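Local atomic coordinates of putative uncharacterized protein (Helicobacter pylori, PDB entry 3TDG), a protein that probably acts as a thiol-disulfide oxidoreductase of the DsbG type, reducing or rearranging disulfide bonds in other proteins. Residues I197-A202 against K232-L237; I153-M158 against K220-Q225; L61-I66 against A105-K110. One frame throughout, in Å; residues are numbered along the deposited sequence.

Contact 1. Residues I197-A202 against K232-L237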
loop_
_atom_site.group_PDB
_atom_site.type_symbol
_atom_site.label_atom_id
_atom_site.label_comp_id
_atom_site.label_asym_id
_atom_site.label_seq_id
_atom_site.Cartn_x
_atom_site.Cartn_y
_atom_site.Cartn_z
ATOM N N ILE A 197 -32.919 1.170 -21.391
ATOM C CA ILE A 197 -33.025 -0.251 -21.123
ATOM C C ILE A 197 -33.565 -0.513 -19.698
ATOM O O ILE A 197 -34.426 -1.376 -19.518
ATOM C CB ILE A 197 -31.692 -1.032 -21.446
ATOM C CG1 ILE A 197 -31.570 -1.275 -22.963
ATOM C CG2 ILE A 197 -31.671 -2.417 -20.746
ATOM C CD1 ILE A 197 -30.137 -1.445 -23.481
ATOM N N GLN A 198 -33.065 0.217 -18.705
ATOM C CA GLN A 198 -33.541 0.069 -17.313
ATOM C C GLN A 198 -35.044 0.398 -17.265
ATOM O O GLN A 198 -35.834 -0.329 -16.658
ATOM C CB GLN A 198 -32.784 1.011 -16.359
ATOM C CG GLN A 198 -31.369 0.557 -15.968
ATOM C CD GLN A 198 -31.379 -0.811 -15.335
ATOM O OE1 GLN A 198 -32.106 -1.045 -14.381
ATOM N NE2 GLN A 198 -30.618 -1.738 -15.895
ATOM N N GLU A 199 -35.427 1.504 -17.904
ATOM C CA GLU A 199 -36.840 1.933 -17.906
ATOM C C GLU A 199 -37.711 0.903 -18.590
ATOM O O GLU A 199 -38.740 0.512 -18.072
ATOM C CB GLU A 199 -36.978 3.297 -18.579
ATOM C CG GLU A 199 -38.413 3.830 -18.706
ATOM C CD GLU A 199 -38.420 5.255 -19.254
ATOM O OE1 GLU A 199 -38.049 5.448 -20.432
ATOM O OE2 GLU A 199 -38.749 6.192 -18.494
ATOM N N GLU A 200 -37.262 0.430 -19.748
ATOM C CA GLU A 200 -38.041 -0.510 -20.520
ATOM C C GLU A 200 -38.138 -1.887 -19.842
ATOM O O GLU A 200 -39.185 -2.543 -19.930
ATOM C CB GLU A 200 -37.477 -0.579 -21.951
ATOM C CG GLU A 200 -38.200 -1.519 -22.877
ATOM C CD GLU A 200 -38.960 -0.810 -24.000
ATOM O OE1 GLU A 200 -38.298 -0.228 -24.903
ATOM O OE2 GLU A 200 -40.218 -0.847 -23.973
ATOM N N MET A 201 -37.069 -2.324 -19.158
ATOM C CA MET A 201 -37.108 -3.588 -18.400
ATOM C C MET A 201 -38.067 -3.542 -17.198
ATOM O O MET A 201 -38.737 -4.522 -16.920
ATOM C CB MET A 201 -35.706 -4.015 -17.918
ATOM C CG MET A 201 -34.829 -4.638 -19.023
ATOM S SD MET A 201 -35.611 -6.040 -19.888
ATOM C CE MET A 201 -34.692 -5.961 -21.424
ATOM N N ALA A 202 -38.091 -2.416 -16.486
ATOM C CA ALA A 202 -39.075 -2.185 -15.407
ATOM C C ALA A 202 -40.517 -2.381 -15.901
ATOM O O ALA A 202 -41.285 -3.137 -15.290
ATOM C CB ALA A 202 -38.883 -0.783 -14.774
ATOM N N LYS A 232 -36.945 10.415 -25.173
ATOM C CA LYS A 232 -36.771 11.187 -23.943
ATOM C C LYS A 232 -36.118 10.303 -22.894
ATOM O O LYS A 232 -36.546 9.175 -22.672
ATOM C CB LYS A 232 -38.093 11.776 -23.447
ATOM C CG LYS A 232 -38.396 13.141 -24.068
ATOM C CD LYS A 232 -39.853 13.525 -23.924
ATOM C CE LYS A 232 -40.188 14.660 -24.866
ATOM N NZ LYS A 232 -41.592 15.097 -24.672
ATOM N N GLU A 233 -35.064 10.828 -22.283
ATOM C CA GLU A 233 -34.224 10.074 -21.362
ATOM C C GLU A 233 -34.643 10.334 -19.920
ATOM O O GLU A 233 -34.587 11.479 -19.471
ATOM C CB GLU A 233 -32.761 10.482 -21.550
ATOM C CG GLU A 233 -31.790 9.747 -20.639
ATOM C CD GLU A 233 -30.499 10.507 -20.440
ATOM O OE1 GLU A 233 -30.527 11.616 -19.852
ATOM O OE2 GLU A 233 -29.445 9.985 -20.861
ATOM N N PRO A 234 -35.067 9.279 -19.189
ATOM C CA PRO A 234 -35.400 9.439 -17.765
ATOM C C PRO A 234 -34.166 9.797 -16.919
ATOM O O PRO A 234 -33.151 9.073 -16.935
ATOM C CB PRO A 234 -35.993 8.076 -17.379
ATOM C CG PRO A 234 -35.470 7.125 -18.407
ATOM C CD PRO A 234 -35.364 7.919 -19.676
ATOM N N GLU A 235 -34.268 10.918 -16.202
ATOM C CA GLU A 235 -33.146 11.539 -15.485
ATOM C C GLU A 235 -32.648 10.706 -14.321
ATOM O O GLU A 235 -31.438 10.521 -14.153
ATOM C CB GLU A 235 -33.560 12.907 -14.943
ATOM C CG GLU A 235 -32.450 13.936 -14.984
ATOM C CD GLU A 235 -32.407 14.680 -16.313
ATOM O OE1 GLU A 235 -31.316 15.167 -16.689
ATOM O OE2 GLU A 235 -33.467 14.779 -16.981
ATOM N N ASP A 236 -33.602 10.254 -13.505
ATOM C CA ASP A 236 -33.364 9.384 -12.356
ATOM C C ASP A 236 -32.555 8.143 -12.754
ATOM O O ASP A 236 -31.554 7.807 -12.113
ATOM C CB ASP A 236 -34.706 8.953 -11.745
ATOM C CG ASP A 236 -35.725 8.477 -12.806
ATOM O OD1 ASP A 236 -35.726 8.992 -13.956
ATOM O OD2 ASP A 236 -36.543 7.580 -12.489
ATOM N N LEU A 237 -32.984 7.484 -13.828
ATOM C CA LEU A 237 -32.343 6.254 -14.253
ATOM C C LEU A 237 -30.943 6.496 -14.806
ATOM O O LEU A 237 -30.064 5.657 -14.613
ATOM C CB LEU A 237 -33.219 5.484 -15.240
ATOM C CG LEU A 237 -34.519 4.934 -14.642
ATOM C CD1 LEU A 237 -35.346 4.282 -15.703
ATOM C CD2 LEU A 237 -34.285 3.953 -13.495
#

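Contact 2. Residues I153-M158 against K220-Q225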
loop_
_atom_site.group_PDB
_atom_site.type_symbol
_atom_site.label_atom_id
_atom_site.label_comp_id
_atom_site.label_asym_id
_atom_site.label_seq_id
_atom_site.Cartn_x
_atom_site.Cartn_y
_atom_site.Cartn_z
ATOM N N ILE A 153 -22.737 -11.027 -17.814
ATOM C CA ILE A 153 -22.218 -10.365 -19.005
ATOM C C ILE A 153 -22.279 -8.839 -18.838
ATOM O O ILE A 153 -23.362 -8.256 -18.841
ATOM C CB ILE A 153 -23.007 -10.796 -20.259
ATOM C CG1 ILE A 153 -22.994 -12.324 -20.395
ATOM C CG2 ILE A 153 -22.433 -10.101 -21.539
ATOM C CD1 ILE A 153 -23.690 -12.853 -21.593
ATOM N N VAL A 154 -21.132 -8.196 -18.673
ATOM C CA VAL A 154 -21.075 -6.735 -18.591
ATOM C C VAL A 154 -20.951 -6.228 -20.030
ATOM O O VAL A 154 -20.069 -6.666 -20.768
ATOM C CB VAL A 154 -19.939 -6.238 -17.706
ATOM C CG1 VAL A 154 -19.937 -4.689 -17.614
ATOM C CG2 VAL A 154 -20.044 -6.861 -16.295
ATOM N N SER A 155 -21.872 -5.348 -20.421
ATOM C CA SER A 155 -22.107 -5.028 -21.820
ATOM C C SER A 155 -22.528 -3.557 -21.995
ATOM O O SER A 155 -23.343 -3.039 -21.218
ATOM C CB SER A 155 -23.185 -5.947 -22.381
ATOM O OG SER A 155 -23.429 -5.700 -23.770
ATOM N N ASP A 156 -21.955 -2.907 -23.010
ATOM C CA ASP A 156 -22.245 -1.515 -23.340
ATOM C C ASP A 156 -23.052 -1.519 -24.646
ATOM O O ASP A 156 -22.669 -2.175 -25.606
ATOM C CB ASP A 156 -20.938 -0.735 -23.491
ATOM C CG ASP A 156 -21.153 0.776 -23.634
ATOM O OD1 ASP A 156 -20.772 1.504 -22.691
ATOM O OD2 ASP A 156 -21.695 1.236 -24.681
ATOM N N PRO A 157 -24.194 -0.809 -24.671
ATOM C CA PRO A 157 -25.051 -0.828 -25.856
ATOM C C PRO A 157 -24.526 -0.020 -27.071
ATOM O O PRO A 157 -25.142 -0.089 -28.137
ATOM C CB PRO A 157 -26.386 -0.270 -25.341
ATOM C CG PRO A 157 -26.066 0.490 -24.102
ATOM C CD PRO A 157 -24.676 0.131 -23.639
ATOM N N MET A 158 -23.425 0.720 -26.913
ATOM C CA MET A 158 -22.774 1.427 -28.032
ATOM C C MET A 158 -21.477 0.738 -28.476
ATOM O O MET A 158 -20.625 1.345 -29.111
ATOM C CB MET A 158 -22.491 2.903 -27.683
ATOM C CG MET A 158 -23.742 3.811 -27.521
ATOM S SD MET A 158 -24.953 3.800 -28.874
ATOM C CE MET A 158 -24.156 4.902 -30.059
ATOM N N LYS A 220 -33.593 -4.299 -30.033
ATOM C CA LYS A 220 -34.158 -3.031 -30.501
ATOM C C LYS A 220 -33.209 -1.877 -30.130
ATOM O O LYS A 220 -32.818 -1.083 -31.002
ATOM C CB LYS A 220 -35.582 -2.815 -29.936
ATOM C CG LYS A 220 -36.243 -1.468 -30.329
ATOM C CD LYS A 220 -37.637 -1.270 -29.686
ATOM C CE LYS A 220 -37.536 -0.756 -28.239
ATOM N NZ LYS A 220 -38.866 -0.712 -27.543
ATOM N N ILE A 221 -32.807 -1.794 -28.858
ATOM C CA ILE A 221 -32.035 -0.627 -28.384
ATOM C C ILE A 221 -30.536 -0.700 -28.728
ATOM O O ILE A 221 -29.897 0.339 -28.966
ATOM C CB ILE A 221 -32.286 -0.336 -26.853
ATOM C CG1 ILE A 221 -33.747 0.079 -26.632
ATOM C CG2 ILE A 221 -31.342 0.749 -26.329
ATOM C CD1 ILE A 221 -34.230 0.020 -25.188
ATOM N N TYR A 222 -29.989 -1.918 -28.778
ATOM C CA TYR A 222 -28.591 -2.122 -29.161
ATOM C C TYR A 222 -28.341 -1.807 -30.652
ATOM O O TYR A 222 -27.230 -1.438 -31.041
ATOM C CB TYR A 222 -28.139 -3.549 -28.839
ATOM C CG TYR A 222 -27.486 -3.723 -27.475
ATOM C CD1 TYR A 222 -26.165 -4.150 -27.374
ATOM C CD2 TYR A 222 -28.190 -3.461 -26.287
ATOM C CE1 TYR A 222 -25.544 -4.325 -26.136
ATOM C CE2 TYR A 222 -27.571 -3.631 -25.025
ATOM C CZ TYR A 222 -26.246 -4.067 -24.975
ATOM O OH TYR A 222 -25.608 -4.224 -23.780
ATOM N N SER A 223 -29.385 -1.944 -31.468
ATOM C CA SER A 223 -29.286 -1.664 -32.898
ATOM C C SER A 223 -28.620 -0.320 -33.135
ATOM O O SER A 223 -28.989 0.689 -32.545
ATOM C CB SER A 223 -30.676 -1.687 -33.555
ATOM O OG SER A 223 -30.585 -1.255 -34.895
ATOM N N THR A 224 -27.626 -0.324 -34.009
ATOM C CA THR A 224 -26.958 0.895 -34.444
ATOM C C THR A 224 -27.908 1.931 -35.057
ATOM O O THR A 224 -27.645 3.130 -34.990
ATOM C CB THR A 224 -25.832 0.541 -35.452
ATOM O OG1 THR A 224 -24.939 -0.408 -34.849
ATOM C CG2 THR A 224 -25.041 1.762 -35.841
ATOM N N GLN A 225 -29.017 1.475 -35.629
ATOM C CA GLN A 225 -29.990 2.388 -36.252
ATOM C C GLN A 225 -31.008 2.952 -35.262
ATOM O O GLN A 225 -31.785 3.845 -35.620
ATOM C CB GLN A 225 -30.704 1.708 -37.426
ATOM C CG GLN A 225 -29.779 1.405 -38.610
ATOM C CD GLN A 225 -28.808 0.259 -38.328
ATOM O OE1 GLN A 225 -29.188 -0.767 -37.759
ATOM N NE2 GLN A 225 -27.553 0.432 -38.724
HETATM O O HOH W 1 -26.082 0.629 -30.563
#

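Contact 3. Residues L61-I66 against A105-K110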
loop_
_atom_site.group_PDB
_atom_site.type_symbol
_atom_site.label_atom_id
_atom_site.label_comp_id
_atom_site.label_asym_id
_atom_site.label_seq_id
_atom_site.Cartn_x
_atom_site.Cartn_y
_atom_site.Cartn_z
ATOM N N LEU A 61 11.667 -30.585 11.022
ATOM C CA LEU A 61 10.795 -29.646 10.322
ATOM C C LEU A 61 10.323 -30.103 8.949
ATOM O O LEU A 61 11.120 -30.573 8.136
ATOM C CB LEU A 61 11.489 -28.298 10.205
ATOM C CG LEU A 61 11.810 -27.610 11.525
ATOM C CD1 LEU A 61 12.487 -26.299 11.224
ATOM C CD2 LEU A 61 10.540 -27.399 12.361
ATOM N N LYS A 62 9.020 -29.957 8.701
ATOM C CA LYS A 62 8.425 -30.235 7.391
ATOM C C LYS A 62 7.783 -28.979 6.780
ATOM O O LYS A 62 7.395 -28.060 7.497
ATOM C CB LYS A 62 7.368 -31.344 7.490
ATOM C CG LYS A 62 7.812 -32.597 8.272
ATOM C CD LYS A 62 6.933 -33.790 7.933
ATOM C CE LYS A 62 7.432 -34.503 6.678
ATOM N NZ LYS A 62 8.675 -35.288 6.966
ATOM N N MET A 63 7.668 -28.966 5.456
ATOM C CA MET A 63 6.986 -27.906 4.734
ATOM C C MET A 63 5.526 -28.311 4.552
ATOM O O MET A 63 5.240 -29.375 4.002
ATOM C CB MET A 63 7.659 -27.671 3.387
ATOM C CG MET A 63 7.428 -26.290 2.794
ATOM S SD MET A 63 5.878 -26.165 1.907
ATOM C CE MET A 63 6.202 -27.211 0.482
ATOM N N VAL A 64 4.614 -27.466 5.041
ATOM C CA VAL A 64 3.174 -27.711 4.943
ATOM C C VAL A 64 2.464 -26.505 4.325
ATOM O O VAL A 64 2.707 -25.354 4.723
ATOM C CB VAL A 64 2.555 -28.012 6.339
ATOM C CG1 VAL A 64 1.073 -28.358 6.229
ATOM C CG2 VAL A 64 3.299 -29.163 7.038
ATOM N N VAL A 65 1.614 -26.765 3.339
ATOM C CA VAL A 65 0.702 -25.748 2.816
ATOM C C VAL A 65 -0.714 -26.070 3.291
ATOM O O VAL A 65 -1.142 -27.233 3.248
ATOM C CB VAL A 65 0.782 -25.634 1.277
ATOM C CG1 VAL A 65 -0.179 -24.546 0.738
ATOM C CG2 VAL A 65 2.217 -25.307 0.869
ATOM N N ILE A 66 -1.416 -25.039 3.761
ATOM C CA ILE A 66 -2.769 -25.163 4.282
ATOM C C ILE A 66 -3.684 -24.210 3.534
ATOM O O ILE A 66 -3.208 -23.282 2.889
ATOM C CB ILE A 66 -2.847 -24.909 5.833
ATOM C CG1 ILE A 66 -2.431 -23.485 6.222
ATOM C CG2 ILE A 66 -2.064 -25.981 6.626
ATOM C CD1 ILE A 66 -3.570 -22.427 6.045
ATOM N N ALA A 105 10.958 -21.474 -2.758
ATOM C CA ALA A 105 10.733 -20.530 -3.840
ATOM C C ALA A 105 9.579 -20.951 -4.738
ATOM O O ALA A 105 8.704 -20.131 -5.045
ATOM C CB ALA A 105 12.019 -20.313 -4.670
ATOM N N GLU A 106 9.591 -22.214 -5.161
ATOM C CA GLU A 106 8.514 -22.794 -5.970
ATOM C C GLU A 106 7.166 -22.736 -5.241
ATOM O O GLU A 106 6.131 -22.444 -5.840
ATOM C CB GLU A 106 8.818 -24.264 -6.298
ATOM C CG GLU A 106 9.896 -24.472 -7.365
ATOM C CD GLU A 106 10.531 -25.865 -7.352
ATOM O OE1 GLU A 106 11.345 -26.145 -8.270
ATOM O OE2 GLU A 106 10.240 -26.672 -6.433
ATOM N N THR A 107 7.205 -23.059 -3.950
ATOM C CA THR A 107 6.014 -23.085 -3.123
ATOM C C THR A 107 5.456 -21.673 -2.977
ATOM O O THR A 107 4.306 -21.451 -3.338
ATOM C CB THR A 107 6.304 -23.741 -1.788
ATOM O OG1 THR A 107 6.734 -25.092 -2.042
ATOM C CG2 THR A 107 5.062 -23.758 -0.908
ATOM N N ASN A 108 6.271 -20.733 -2.496
ATOM C CA ASN A 108 5.859 -19.337 -2.414
ATOM C C ASN A 108 5.237 -18.825 -3.721
ATOM O O ASN A 108 4.150 -18.269 -3.706
ATOM C CB ASN A 108 7.007 -18.428 -1.948
ATOM C CG ASN A 108 7.345 -18.629 -0.467
ATOM O OD1 ASN A 108 6.631 -19.329 0.255
ATOM N ND2 ASN A 108 8.443 -18.030 -0.018
ATOM N N GLN A 109 5.911 -19.047 -4.847
ATOM C CA GLN A 109 5.421 -18.568 -6.132
ATOM C C GLN A 109 4.100 -19.227 -6.558
ATOM O O GLN A 109 3.226 -18.555 -7.093
ATOM C CB GLN A 109 6.498 -18.746 -7.203
ATOM C CG GLN A 109 7.634 -17.719 -7.033
ATOM C CD GLN A 109 8.897 -18.087 -7.790
ATOM O OE1 GLN A 109 9.977 -18.200 -7.204
ATOM N NE2 GLN A 109 8.767 -18.291 -9.089
ATOM N N LYS A 110 3.969 -20.527 -6.318
ATOM C CA LYS A 110 2.735 -21.259 -6.624
ATOM C C LYS A 110 1.533 -20.710 -5.810
ATOM O O LYS A 110 0.508 -20.365 -6.388
ATOM C CB LYS A 110 2.936 -22.760 -6.377
ATOM C CG LYS A 110 1.691 -23.606 -6.584
ATOM C CD LYS A 110 1.987 -25.095 -6.408
ATOM C CE LYS A 110 2.296 -25.432 -4.947
ATOM N NZ LYS A 110 2.402 -26.902 -4.822
#

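Contact 1. Residues I197-A202 against K232-L237
Apolar packing carries this contact: L237 sets its CD1 against the backbone of helix 188-206, 3.5 Å from both E199 CB and E199 N, and meets Q198 more loosely, with 4.2 Å between L237 CD1 and Q198 CB. With CG anti to the carbonyl carbon (chi1 -67°), the leucine carries CD1 to the helix.

The second element joins a ring to a carboxylate. The E199 side chain runs out fully extended, and its OE2 comes to 3.4 Å from CG of P234, while OE1 lies 3.7 Å from P234 CD. The glutamate runs at a slant across the ring, with both oxygens against its aliphatic carbons. P234 is the N-cap residue of helix 235-249, and its ring also touches L196 of helix 188-206. The contact thus seats the start of one helix on the flank of another, within the helical part that accompanies the thioredoxin-fold sheet.

No hydrogen bond or salt bridge joins the two segments. The amide of Q198 leads away from L237 and is held outside the pair, its NE2 bonded to the backbone O of Y135.

Contact 2. Residues I153-M158 against K220-Q225
The ring of Y222 has P157 on one face: P157 CA sits 3.6 Å from the ring centroid and only 14° off the ring normal, the geometry of a CH-pi contact. The proline CB packs on the same ring, 3.6 Å from Y222 CE2. S155 OG comes at the edge, near the ring plane, beside the phenolic end. In thioredoxin-fold terms, strand 150-155 is an inner strand of the mixed sheet, and its end leads through D156 and P157 towards a probable CxxC motif, C159 and C162, at the start of helix 160-167. Y222, at the end of helix 211-222, is therefore packed against the approach to the presumed redox site. M180 and V182 of strand 177-182 and L166 of helix 160-167 also touch its side chain.

The D156 side chain points away from the tyrosine, although its backbone O lies 3.6 Å from Y222 CE1. Its OD2 closes an Asx turn by accepting from M158 N through its anti lone pair, with an N-H...O angle of 157°, and is also bonded to S190 OG. A water donates to P157 O at 2.7 Å; its approach to Y222 O is implausibly short, and a bridge there is doubtful. The serine OG stands anti to its backbone N (chi1 -178°), directed at the phenol, and the S155 side chain touches C162. The hydroxyls of S155 and Y222 share a short hydrogen bond, OG to OH 2.6 Å.

Contact 3. Residues L61-I66 against A105-K110
T107 meets two strand residues with its two branches. Its OG1 faces the methyl end of M63, with 3.3 Å between T107 OG1 and M63 CE, and its CG2 packs against V65, 3.7 Å from V65 CG2. M63 and T107 meet end to end; V65 and T107 lie alongside, running in opposite senses.

M63 swings CG out opposite the backbone N (chi1 -157°), then bends at chi2 (-83°) and again at chi3. This folded course brings the sulfur as well as the methyl to the helix, SD lying 3.8 Å from T107 CG2. V65 is two residues further along strand 62-67, so its side chain emerges from the same sheet face as M63. That face of the antiparallel sheet packs on the N-terminal part of the long helix 98-129, in the DsbG N-terminal region; the nearest CA atoms, those of V65 and T107, are 8.4 Å apart.

On the helix, the threonine rotamer (chi1 -61°) turns OG1 back beside its backbone N, and the hydroxyl bonds to the O of L103, one turn earlier. This bond satisfies the buried hydroxyl within its own helix, and its neighbour across the interface is a methyl group. L103 also touches M63, and V111 touches V65, extending the apolar packing along the helix; K110 forms a salt bridge with E51 of the adjoining strand 48-54.

Overall arrangement
Contacts 1 and 2 belong to one packed region, their centres 15 Å apart, and they touch directly. K220 NZ makes a 2.7 Å salt bridge with E200 OE1, and I197 CD1 lies 3.7 Å from Y222 CE2, so helix 188-206 connects the two. Along the chain their segments alternate: helix 211-222 falls between the two segments of contact 1. Of the three, contact 2 is the one whose side chains touch the probable redox motif, through S155 on C162. Contact 3 stands apart in the N-terminal domain, its centre about 53 Å from that of contact 1 and about 48 Å from that of contact 2, on the opposite side of the chain's centre.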